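Local coordinates for molybdenum cofactor carrier protein (Chlamydomonas reinhardtii, PDB 2IZ6), which probably binds the molybdenum cofactor and carries it in protein-bound form, as a four-chain protein of the SLOG superfamily, at residues 32-37 / 112-117; 135-140 / 156-161. All coordinates share one frame; numbering follows the deposited sequence.

Contact 1: 32-37 / 112-117; sequences VMANEL and VAVGMG
Val-112 and Val-114 turn one face of strand 110-114 to Leu-37 of helix 28-43, within a Rossmann-like three-layer alpha/beta/alpha fold, while Ala-113 lies on the opposite face, against Thr-120 and Val-124 of helix 118-129. At the strand's two edges, backbone hydrogen bonds run to Gly-17 and Met-19 on one side and to Val-135 and Leu-137 on the other, so strand 110-114 is an interior strand of the parallel sheet, bonded on both edges.

The axes of segments 32-37 and 112-114 run roughly antiparallel (149°) and come within 9.6 Å, a separation suited to a helix packed on a sheet. No hydrogen bond crosses; 183 Å² of surface is buried, and every side-chain contact across it is apolar. The nearest backbones belong to Ala-34 and Val-114, whose CA atoms lie 6.6 Å apart, a closeness consistent with the small side chain of Ala-34.

Val-114 splits its two branches between helix residues. With CG1 anti to the backbone N (chi1 -179°), that methyl faces the helical turn at Met-33 and Ala-34, at 4.4 Å from Ala-34 CB. Met-33 makes only a loose approach with its CB, and its side chain goes on to touch Leu-137 and Val-161. Helix 57-67 closes over the same place, with Val-57 against both Ala-34 and Val-114.

The tighter packing is at Leu-37, whose side chain passes that of Val-114 in the opposite direction and also reaches Ile-165 of helix 161-173. A single methyl bridges the two valines: Leu-37 CD2 lies 3.8 Å from Val-112 CG1 and 3.9 Å from Val-114 CG2.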
ATOM      1  N   VAL A  32      19.928  -7.032  23.427  1.00 23.65           N
ATOM      2  CA  VAL A  32      19.929  -8.177  24.315  1.00 23.79           C
ATOM      3  C   VAL A  32      18.441  -8.458  24.642  1.00 23.15           C
ATOM      4  O   VAL A  32      18.030  -9.618  24.596  1.00 24.83           O
ATOM      5  CB  VAL A  32      20.684  -7.888  25.628  1.00 26.48           C
ATOM      6  CG1 VAL A  32      20.467  -9.013  26.639  1.00 25.47           C
ATOM      7  CG2 VAL A  32      22.125  -7.679  25.331  1.00 25.66           C
ATOM      8  N   MET A  33      17.701  -7.459  25.057  1.00 23.90           N
ATOM      9  CA  MET A  33      16.260  -7.684  25.346  1.00 24.88           C
ATOM     10  C   MET A  33      15.504  -8.296  24.186  1.00 24.14           C
ATOM     11  O   MET A  33      14.709  -9.209  24.347  1.00 25.00           O
ATOM     12  CB  MET A  33      15.575  -6.426  25.825  1.00 25.50           C
ATOM     13  CG  MET A  33      16.024  -6.104  27.291  1.00 29.36           C
ATOM     14  SD  MET A  33      14.861  -4.995  28.118  1.00 34.86           S
ATOM     15  CE  MET A  33      14.859  -3.748  26.881  1.00 25.53           C
ATOM     16  N   ALA A  34      15.769  -7.786  22.984  1.00 22.84           N
ATOM     17  CA  ALA A  34      15.146  -8.316  21.802  1.00 22.68           C
ATOM     18  C   ALA A  34      15.462  -9.771  21.536  1.00 21.32           C
ATOM     19  O   ALA A  34      14.535 -10.594  21.234  1.00 22.25           O
ATOM     20  CB  ALA A  34      15.466  -7.442  20.596  1.00 23.58           C
ATOM     21  N   ASN A  35      16.733 -10.139  21.717  1.00 21.34           N
ATOM     22  CA  ASN A  35      17.116 -11.545  21.520  1.00 21.00           C
ATOM     23  C   ASN A  35      16.376 -12.466  22.525  1.00 22.16           C
ATOM     24  O   ASN A  35      15.885 -13.532  22.148  1.00 22.19           O
ATOM     25  CB  ASN A  35      18.668 -11.665  21.610  1.00 21.55           C
ATOM     26  CG  ASN A  35      19.145 -13.057  21.303  1.00 23.49           C
ATOM     27  OD1 ASN A  35      19.343 -13.844  22.196  1.00 28.25           O
ATOM     28  ND2 ASN A  35      19.167 -13.428  20.011  1.00 25.28           N
ATOM     29  N   GLU A  36      16.358 -12.073  23.798  1.00 22.65           N
ATOM     30  CA  GLU A  36      15.688 -12.841  24.847  1.00 22.74           C
ATOM     31  C   GLU A  36      14.238 -12.922  24.612  1.00 22.15           C
ATOM     32  O   GLU A  36      13.649 -13.967  24.818  1.00 23.31           O
ATOM     33  CB  GLU A  36      15.937 -12.226  26.208  1.00 24.75           C
ATOM     34  CG  GLU A  36      15.425 -13.100  27.365  1.00 28.09           C
ATOM     35  CD  GLU A  36      16.092 -14.521  27.517  1.00 37.59           C
ATOM     36  OE1 GLU A  36      17.252 -14.754  27.085  1.00 36.38           O
ATOM     37  OE2 GLU A  36      15.415 -15.443  28.075  1.00 36.58           O
ATOM     38  N   LEU A  37      13.676 -11.788  24.187  1.00 21.76           N
ATOM     39  CA  LEU A  37      12.261 -11.782  23.882  1.00 21.32           C
ATOM     40  C   LEU A  37      11.964 -12.797  22.787  1.00 22.23           C
ATOM     41  O   LEU A  37      10.955 -13.534  22.911  1.00 20.65           O
ATOM     42  CB  LEU A  37      11.865 -10.376  23.458  1.00 22.73           C
ATOM     43  CG  LEU A  37      10.387 -10.210  23.145  1.00 22.81           C
ATOM     44  CD1 LEU A  37       9.551 -10.199  24.380  1.00 24.80           C
ATOM     45  CD2 LEU A  37      10.162  -8.955  22.275  1.00 23.46           C
ATOM     46  N   VAL A 112       4.781  -6.059  20.216  1.00 24.49           N
ATOM     47  CA  VAL A 112       5.708  -5.630  21.221  1.00 25.77           C
ATOM     48  C   VAL A 112       6.734  -4.724  20.581  1.00 25.09           C
ATOM     49  O   VAL A 112       7.372  -5.072  19.575  1.00 25.46           O
ATOM     50  CB  VAL A 112       6.470  -6.847  21.824  1.00 24.56           C
ATOM     51  CG1 VAL A 112       7.351  -6.437  22.936  1.00 26.31           C
ATOM     52  CG2 VAL A 112       5.524  -7.889  22.395  1.00 26.51           C
ATOM     53  N   ALA A 113       6.856  -3.511  21.134  1.00 23.59           N
ATOM     54  CA  ALA A 113       7.876  -2.555  20.746  1.00 24.05           C
ATOM     55  C   ALA A 113       9.027  -2.685  21.758  1.00 23.91           C
ATOM     56  O   ALA A 113       8.810  -2.603  22.975  1.00 25.00           O
ATOM     57  CB  ALA A 113       7.324  -1.149  20.774  1.00 23.07           C
ATOM     58  N   VAL A 114      10.229  -2.860  21.240  1.00 25.53           N
ATOM     59  CA  VAL A 114      11.432  -2.866  22.053  1.00 24.83           C
ATOM     60  C   VAL A 114      12.190  -1.594  21.630  1.00 25.72           C
ATOM     61  O   VAL A 114      12.693  -1.521  20.514  1.00 27.48           O
ATOM     62  CB  VAL A 114      12.327  -4.120  21.765  1.00 26.81           C
ATOM     63  CG1 VAL A 114      13.516  -4.105  22.630  1.00 25.87           C
ATOM     64  CG2 VAL A 114      11.552  -5.352  21.965  1.00 27.04           C
ATOM     65  N   GLY A 115      12.172  -0.594  22.476  1.00 25.84           N
ATOM     66  CA  GLY A 115      12.700   0.724  22.116  1.00 26.20           C
ATOM     67  C   GLY A 115      11.768   1.460  21.164  1.00 26.21           C
ATOM     68  O   GLY A 115      10.622   1.028  20.899  1.00 27.09           O
ATOM     69  N   MET A 116      12.247   2.607  20.681  1.00 26.40           N
ATOM     70  CA  MET A 116      11.342   3.564  20.054  1.00 26.79           C
ATOM     71  C   MET A 116      12.070   4.470  19.085  1.00 25.31           C
ATOM     72  O   MET A 116      13.231   4.826  19.339  1.00 27.80           O
ATOM     73  CB  MET A 116      10.703   4.438  21.123  1.00 27.46           C
ATOM     74  CG  MET A 116       9.536   5.323  20.604  1.00 26.34           C
ATOM     75  SD  MET A 116       8.231   4.589  19.777  1.00 27.42           S
ATOM     76  CE  MET A 116       7.646   3.291  20.938  1.00 29.29           C
ATOM     77  N   GLY A 117      11.445   4.739  17.939  1.00 25.16           N
ATOM     78  CA  GLY A 117      11.900   5.691  16.936  1.00 25.42           C
ATOM     79  C   GLY A 117      10.663   5.996  16.077  1.00 23.85           C
ATOM     80  O   GLY A 117       9.597   5.511  16.399  1.00 23.95           O
TER

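Contact 2: 135-140 / 156-161; sequences VLLGTQ and HVAADV
Leu-136 is bonded through both its backbone N and its O to the neighbouring strand, in the pattern of a parallel sheet. Its N donates to His-156 O over 2.8 Å (167° at the hydrogen), and the donor lies nearly in line with the carbonyl bond. Its O receives Ala-158 N at 2.9 Å, again almost straight (175°), but here the donor is tilted from the carbonyl plane. A CA-H...O contact, Val-135 CA to His-156 O at 3.3 Å, gives that oxygen a second, softer partner. Asp-160, the N-cap of helix 161-173, takes a hydrogen bond from Gly-163 N on its OD2.

One step on, Gly-138 N and Ala-158 O stand too far apart (4.4 Å) to bond directly, and water 1 bridges them, accepting from Gly-138 N (2.9 Å) and donating to Ala-158 O (2.7 Å).

Apolar contacts lie on the face bearing Val-135, Leu-137 and Ala-158. Val-135 CG1 rests against Ala-158 CB. Leu-137, its CG anti to the backbone N (chi1 174°), reaches across to residues 158-161, where CD2 meets Val-161 CG2 at 4.0 Å. Its other methyl, CD1, packs instead against a backbone carbonyl, 3.6 Å from Ala-158 O.

The pair belongs to the beta-alpha-beta unit of strand 134-137, helix 141-150 and strand 155-158. Helix 161-173 packs on Val-135 and Ala-158, helix 141-150 lies over Leu-136 and Val-157 on the other face, and strand 110-114 continues the sheet beyond Val-135.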
ATOM      1  N   VAL A 135       2.536  -3.921  23.693  1.00 23.23           N
ATOM      2  CA  VAL A 135       3.472  -3.987  24.804  1.00 21.85           C
ATOM      3  C   VAL A 135       4.750  -3.158  24.578  1.00 22.81           C
ATOM      4  O   VAL A 135       5.375  -3.316  23.543  1.00 23.41           O
ATOM      5  CB  VAL A 135       3.843  -5.449  25.149  1.00 23.54           C
ATOM      6  CG1 VAL A 135       4.770  -5.505  26.335  1.00 26.25           C
ATOM      7  CG2 VAL A 135       2.630  -6.277  25.471  1.00 25.25           C
ATOM      8  N   LEU A 136       5.006  -2.179  25.453  1.00 23.30           N
ATOM      9  CA  LEU A 136       6.134  -1.292  25.311  1.00 22.88           C
ATOM     10  C   LEU A 136       7.226  -1.708  26.259  1.00 23.82           C
ATOM     11  O   LEU A 136       7.076  -1.585  27.475  1.00 24.28           O
ATOM     12  CB  LEU A 136       5.686   0.143  25.614  1.00 23.70           C
ATOM     13  CG  LEU A 136       4.569   0.734  24.756  1.00 24.43           C
ATOM     14  CD1 LEU A 136       4.286   2.208  25.207  1.00 22.26           C
ATOM     15  CD2 LEU A 136       4.885   0.659  23.286  1.00 26.89           C
ATOM     16  N   LEU A 137       8.362  -2.114  25.689  1.00 22.96           N
ATOM     17  CA  LEU A 137       9.534  -2.600  26.449  1.00 24.89           C
ATOM     18  C   LEU A 137      10.732  -1.714  26.090  1.00 25.66           C
ATOM     19  O   LEU A 137      11.082  -1.555  24.936  1.00 25.76           O
ATOM     20  CB  LEU A 137       9.833  -4.064  26.140  1.00 24.48           C
ATOM     21  CG  LEU A 137      11.123  -4.663  26.764  1.00 25.79           C
ATOM     22  CD1 LEU A 137      10.977  -4.633  28.257  1.00 25.81           C
ATOM     23  CD2 LEU A 137      11.336  -6.112  26.217  1.00 27.33           C
ATOM     24  N   GLY A 138      11.322  -1.136  27.103  1.00 27.53           N
ATOM     25  CA  GLY A 138      12.538  -0.316  26.927  1.00 28.28           C
ATOM     26  C   GLY A 138      12.326   0.970  26.174  1.00 28.68           C
ATOM     27  O   GLY A 138      13.244   1.471  25.507  1.00 30.16           O
ATOM     28  N   THR A 139      11.101   1.502  26.243  1.00 30.04           N
ATOM     29  CA  THR A 139      10.761   2.805  25.651  1.00 32.29           C
ATOM     30  C   THR A 139      10.908   3.873  26.768  1.00 33.98           C
ATOM     31  O   THR A 139      10.811   3.584  27.925  1.00 37.28           O
ATOM     32  CB  THR A 139       9.362   2.814  24.942  1.00 32.19           C
ATOM     33  OG1 THR A 139       8.266   2.790  25.876  1.00 30.99           O
ATOM     34  CG2 THR A 139       9.221   1.610  23.984  1.00 30.81           C
ATOM     35  N   GLN A 140      11.101   5.106  26.425  1.00 36.72           N
ATOM     36  CA  GLN A 140      11.368   6.046  27.501  1.00 36.09           C
ATOM     37  C   GLN A 140      10.049   6.541  28.075  1.00 35.31           C
ATOM     38  O   GLN A 140       8.973   6.263  27.502  1.00 33.35           O
ATOM     39  CB  GLN A 140      12.301   7.147  27.005  1.00 39.44           C
ATOM     40  CG  GLN A 140      13.791   6.631  26.749  1.00 43.34           C
ATOM     41  CD  GLN A 140      14.457   5.910  27.950  1.00 48.04           C
ATOM     42  OE1 GLN A 140      14.441   6.402  29.082  1.00 55.23           O
ATOM     43  NE2 GLN A 140      15.051   4.746  27.690  1.00 50.88           N
ATOM     44  N   HIS A 156       0.432  -1.642  27.321  1.00 24.62           N
ATOM     45  CA  HIS A 156       0.981  -2.374  28.437  1.00 23.57           C
ATOM     46  C   HIS A 156       2.470  -2.006  28.496  1.00 26.41           C
ATOM     47  O   HIS A 156       3.237  -2.227  27.575  1.00 28.43           O
ATOM     48  CB  HIS A 156       0.798  -3.872  28.314  1.00 24.30           C
ATOM     49  CG  HIS A 156      -0.625  -4.293  28.202  1.00 26.12           C
ATOM     50  ND1 HIS A 156      -1.351  -4.221  27.024  1.00 27.96           N
ATOM     51  CD2 HIS A 156      -1.455  -4.806  29.135  1.00 29.11           C
ATOM     52  CE1 HIS A 156      -2.586  -4.651  27.263  1.00 26.78           C
ATOM     53  NE2 HIS A 156      -2.680  -4.981  28.531  1.00 30.62           N
ATOM     54  N   VAL A 157       2.847  -1.392  29.576  1.00 25.36           N
ATOM     55  CA  VAL A 157       4.238  -1.033  29.763  1.00 24.53           C
ATOM     56  C   VAL A 157       4.935  -2.172  30.513  1.00 27.00           C
ATOM     57  O   VAL A 157       4.527  -2.545  31.621  1.00 26.45           O
ATOM     58  CB  VAL A 157       4.329   0.345  30.491  1.00 25.84           C
ATOM     59  CG1 VAL A 157       5.709   0.653  30.815  1.00 27.07           C
ATOM     60  CG2 VAL A 157       3.786   1.423  29.629  1.00 26.87           C
ATOM     61  N   ALA A 158       6.039  -2.666  29.974  1.00 24.80           N
ATOM     62  CA  ALA A 158       6.754  -3.817  30.562  1.00 26.41           C
ATOM     63  C   ALA A 158       8.096  -3.353  31.041  1.00 28.05           C
ATOM     64  O   ALA A 158       8.792  -2.629  30.357  1.00 29.25           O
ATOM     65  CB  ALA A 158       6.900  -4.896  29.586  1.00 28.60           C
ATOM     66  N   ALA A 159       8.444  -3.781  32.240  1.00 29.10           N
ATOM     67  CA  ALA A 159       9.705  -3.398  32.829  1.00 29.61           C
ATOM     68  C   ALA A 159      10.896  -4.240  32.366  1.00 29.34           C
ATOM     69  O   ALA A 159      12.052  -3.804  32.474  1.00 30.26           O
ATOM     70  CB  ALA A 159       9.606  -3.453  34.344  1.00 31.07           C
ATOM     71  N   ASP A 160      10.628  -5.458  31.933  1.00 27.53           N
ATOM     72  CA  ASP A 160      11.639  -6.368  31.413  1.00 26.45           C
ATOM     73  C   ASP A 160      10.999  -7.426  30.518  1.00 25.18           C
ATOM     74  O   ASP A 160       9.770  -7.426  30.328  1.00 25.57           O
ATOM     75  CB  ASP A 160      12.398  -7.050  32.580  1.00 27.82           C
ATOM     76  CG  ASP A 160      11.454  -7.727  33.591  1.00 27.06           C
ATOM     77  OD1 ASP A 160      11.907  -7.949  34.765  1.00 31.50           O
ATOM     78  OD2 ASP A 160      10.285  -8.102  33.303  1.00 29.53           O
ATOM     79  N   VAL A 161      11.831  -8.336  29.986  1.00 25.15           N
ATOM     80  CA  VAL A 161      11.390  -9.357  29.050  1.00 24.94           C
ATOM     81  C   VAL A 161      10.369 -10.245  29.725  1.00 24.51           C
ATOM     82  O   VAL A 161       9.311 -10.520  29.194  1.00 25.82           O
ATOM     83  CB  VAL A 161      12.515 -10.202  28.449  1.00 24.01           C
ATOM     84  CG1 VAL A 161      11.974 -11.423  27.730  1.00 26.13           C
ATOM     85  CG2 VAL A 161      13.305  -9.353  27.572  1.00 25.01           C
TER
HETATM   86  O   HOH W   1      11.009  -1.138  29.950  1.00 32.08           O

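In the fold
Contacts 1 and 2 have centres about 8 Å apart and share one sheet, in which strands 110-114 and 134-137 are neighbours. Ala-113 joins them through probable hydrogen bonds of 2.8 Å each: its N to Val-135 O and its O to Leu-137 N. On the helical side, Met-33 O of contact 1 packs 3.5 Å from Val-161 CG2 of contact 2, where helices 28-43 and 161-173 meet. Beyond the strands, Gly-115 O lies 3.4 Å from Thr-139 CG2. Gly-117, at the N-cap of helix 118-129, is the first glycine of a strand-turn-helix reminiscent of Rossmann-type binding loops, and may contribute to holding the cofactor.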